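Local coordinates for Nop domain-containing protein (Archaeoglobus fulgidus, PDB 1NT2) that probably binds box C/D guide RNA as the Nop5-type core protein of an archaeal sRNP, in complex with fibrillarin, at residues P140-L145 with K232-R237. Sequence-based numbering, arbitrary orientation.
Sequences PNMTEL and KIDYFR
Asp-234 reaches from helix 217-236 to the first turn of helix 140-146, where its carboxylate meets Asn-141 and Met-142. The polar contacts centre on this group. Asn-141 ND2 gives Asp-234 OD1 a weak, bent hydrogen bond (2.7 Å, 124° at the hydrogen), doubtful because OD1 sits too close to a neighbour in the model. The amide and carboxylate planes are turned 37° apart, and the two side chains run past each other in opposite directions. The same amide nitrogen has a stronger partner in the backbone O of Glu-239, just beyond the helix end. Asn-141 thus links the start of one helix to the chain leaving the other. The other carboxylate oxygen, Asp-234 OD2, lies 2.9 Å from the backbone N of Met-142. An acid beside the first turn of a helix would probably be favoured by the helix dipole.

Van der Waals contacts surround these polar groups. Met-142 crosses the carboxylate at about a right angle, with its CG 3.3 Å from Asp-234 OD2. Beyond CG the chain bends at chi3, and the side chain packs on Ala-231 and Leu-164. On the other helix, Ile-233 CG2 lies anti to its backbone N and comes within 3.7 Å of Asn-141 ND2. An alanine at Asp-234 removes the carboxylate, which would probably leave the Asn-141 amide with its Glu-239 bond but no partner on this side, and open a gap beside the first turn.

The helix axes approach to 8.4 Å and run roughly antiparallel, at 147°. This is buried helix-to-helix packing within the all-helical Nop domain, joining the N-terminal turn of helix 140-146 to the C-terminal end of helix 217-236.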
loop_
_atom_site.group_PDB
_atom_site.type_symbol
_atom_site.label_atom_id
_atom_site.label_comp_id
_atom_site.label_asym_id
_atom_site.label_seq_id
_atom_site.Cartn_x
_atom_site.Cartn_y
_atom_site.Cartn_z
ATOM N N PRO B 140 29.216 -18.029 2.618
ATOM C CA PRO B 140 29.059 -19.483 2.564
ATOM C C PRO B 140 28.547 -20.078 3.870
ATOM O O PRO B 140 27.444 -20.620 3.919
ATOM C CB PRO B 140 30.460 -19.962 2.229
ATOM C CG PRO B 140 31.301 -18.993 2.978
ATOM C CD PRO B 140 30.642 -17.666 2.651
ATOM N N ASN B 141 29.354 -19.973 4.921
ATOM C CA ASN B 141 29.009 -20.502 6.237
ATOM C C ASN B 141 27.526 -20.376 6.576
ATOM O O ASN B 141 27.012 -21.156 7.375
ATOM C CB ASN B 141 29.854 -19.809 7.310
ATOM C CG ASN B 141 31.349 -20.013 7.097
ATOM O OD1 ASN B 141 31.843 -21.134 7.187
ATOM N ND2 ASN B 141 32.072 -18.932 6.808
ATOM N N MET B 142 26.847 -19.400 5.971
ATOM C CA MET B 142 25.414 -19.200 6.197
ATOM C C MET B 142 24.574 -19.960 5.184
ATOM O O MET B 142 23.720 -20.766 5.555
ATOM C CB MET B 142 25.045 -17.725 6.106
ATOM C CG MET B 142 25.215 -16.952 7.380
ATOM S SD MET B 142 24.495 -15.322 7.188
ATOM C CE MET B 142 22.816 -15.656 7.747
ATOM N N THR B 143 24.804 -19.674 3.903
ATOM C CA THR B 143 24.077 -20.335 2.825
ATOM C C THR B 143 24.074 -21.827 3.126
ATOM O O THR B 143 23.074 -22.516 2.930
ATOM C CB THR B 143 24.751 -20.082 1.441
ATOM O OG1 THR B 143 26.160 -20.298 1.543
ATOM C CG2 THR B 143 24.512 -18.659 0.965
ATOM N N GLU B 144 25.205 -22.302 3.634
ATOM C CA GLU B 144 25.402 -23.701 3.997
ATOM C C GLU B 144 24.343 -24.239 4.961
ATOM O O GLU B 144 23.754 -25.294 4.730
ATOM C CB GLU B 144 26.780 -23.861 4.637
ATOM C CG GLU B 144 27.119 -25.275 5.028
ATOM C CD GLU B 144 27.270 -26.169 3.823
ATOM O OE1 GLU B 144 26.283 -26.322 3.069
ATOM O OE2 GLU B 144 28.377 -26.714 3.626
ATOM N N LEU B 145 24.115 -23.504 6.044
ATOM C CA LEU B 145 23.154 -23.899 7.077
ATOM C C LEU B 145 21.660 -23.787 6.727
ATOM O O LEU B 145 20.877 -24.712 6.988
ATOM C CB LEU B 145 23.395 -23.087 8.358
ATOM C CG LEU B 145 24.798 -22.979 8.939
ATOM C CD1 LEU B 145 24.672 -22.576 10.399
ATOM C CD2 LEU B 145 25.526 -24.299 8.813
ATOM N N LYS B 232 29.246 -14.443 11.420
ATOM C CA LYS B 232 30.485 -13.771 11.811
ATOM C C LYS B 232 31.679 -14.359 11.084
ATOM O O LYS B 232 32.549 -13.640 10.583
ATOM C CB LYS B 232 30.716 -13.894 13.309
ATOM C CG LYS B 232 31.964 -13.188 13.772
ATOM C CD LYS B 232 32.349 -13.612 15.180
ATOM C CE LYS B 232 31.306 -13.207 16.226
ATOM N NZ LYS B 232 31.761 -13.585 17.594
ATOM N N ILE B 233 31.717 -15.678 11.030
ATOM C CA ILE B 233 32.813 -16.343 10.366
ATOM C C ILE B 233 32.828 -16.029 8.872
ATOM O O ILE B 233 33.891 -15.937 8.278
ATOM C CB ILE B 233 32.747 -17.851 10.620
ATOM C CG1 ILE B 233 32.680 -18.083 12.136
ATOM C CG2 ILE B 233 33.965 -18.543 10.009
ATOM C CD1 ILE B 233 32.680 -19.512 12.554
ATOM N N ASP B 234 31.658 -15.850 8.267
ATOM C CA ASP B 234 31.586 -15.514 6.846
ATOM C C ASP B 234 32.217 -14.143 6.598
ATOM O O ASP B 234 33.077 -13.967 5.725
ATOM C CB ASP B 234 30.131 -15.437 6.389
ATOM C CG ASP B 234 29.511 -16.788 6.186
ATOM O OD1 ASP B 234 30.102 -17.594 5.440
ATOM O OD2 ASP B 234 28.429 -17.042 6.759
ATOM N N TYR B 235 31.756 -13.181 7.390
ATOM C CA TYR B 235 32.164 -11.784 7.329
ATOM C C TYR B 235 33.633 -11.484 7.674
ATOM O O TYR B 235 34.202 -10.521 7.167
ATOM C CB TYR B 235 31.214 -10.989 8.240
ATOM C CG TYR B 235 31.340 -9.485 8.189
ATOM C CD1 TYR B 235 31.388 -8.741 9.368
ATOM C CD2 TYR B 235 31.407 -8.805 6.978
ATOM C CE1 TYR B 235 31.508 -7.359 9.347
ATOM C CE2 TYR B 235 31.524 -7.418 6.944
ATOM C CZ TYR B 235 31.578 -6.699 8.135
ATOM O OH TYR B 235 31.733 -5.331 8.128
ATOM N N PHE B 236 34.253 -12.304 8.518
ATOM C CA PHE B 236 35.639 -12.058 8.914
ATOM C C PHE B 236 36.660 -13.054 8.373
ATOM O O PHE B 236 37.861 -12.755 8.305
ATOM C CB PHE B 236 35.731 -12.029 10.433
ATOM C CG PHE B 236 34.953 -10.917 11.055
ATOM C CD1 PHE B 236 35.317 -9.598 10.835
ATOM C CD2 PHE B 236 33.842 -11.184 11.844
ATOM C CE1 PHE B 236 34.582 -8.551 11.395
ATOM C CE2 PHE B 236 33.101 -10.149 12.408
ATOM C CZ PHE B 236 33.471 -8.828 12.182
ATOM N N ARG B 237 36.173 -14.238 8.008
ATOM C CA ARG B 237 36.996 -15.322 7.458
ATOM C C ARG B 237 36.755 -15.433 5.953
ATOM O O ARG B 237 37.690 -15.369 5.155
ATOM C CB ARG B 237 36.623 -16.660 8.119
ATOM C CG ARG B 237 37.601 -17.198 9.156
ATOM C CD ARG B 237 38.570 -18.199 8.542
ATOM N NE ARG B 237 39.425 -17.582 7.535
ATOM C CZ ARG B 237 40.435 -18.202 6.936
ATOM N NH1 ARG B 237 40.715 -19.463 7.242
ATOM N NH2 ARG B 237 41.170 -17.559 6.039
#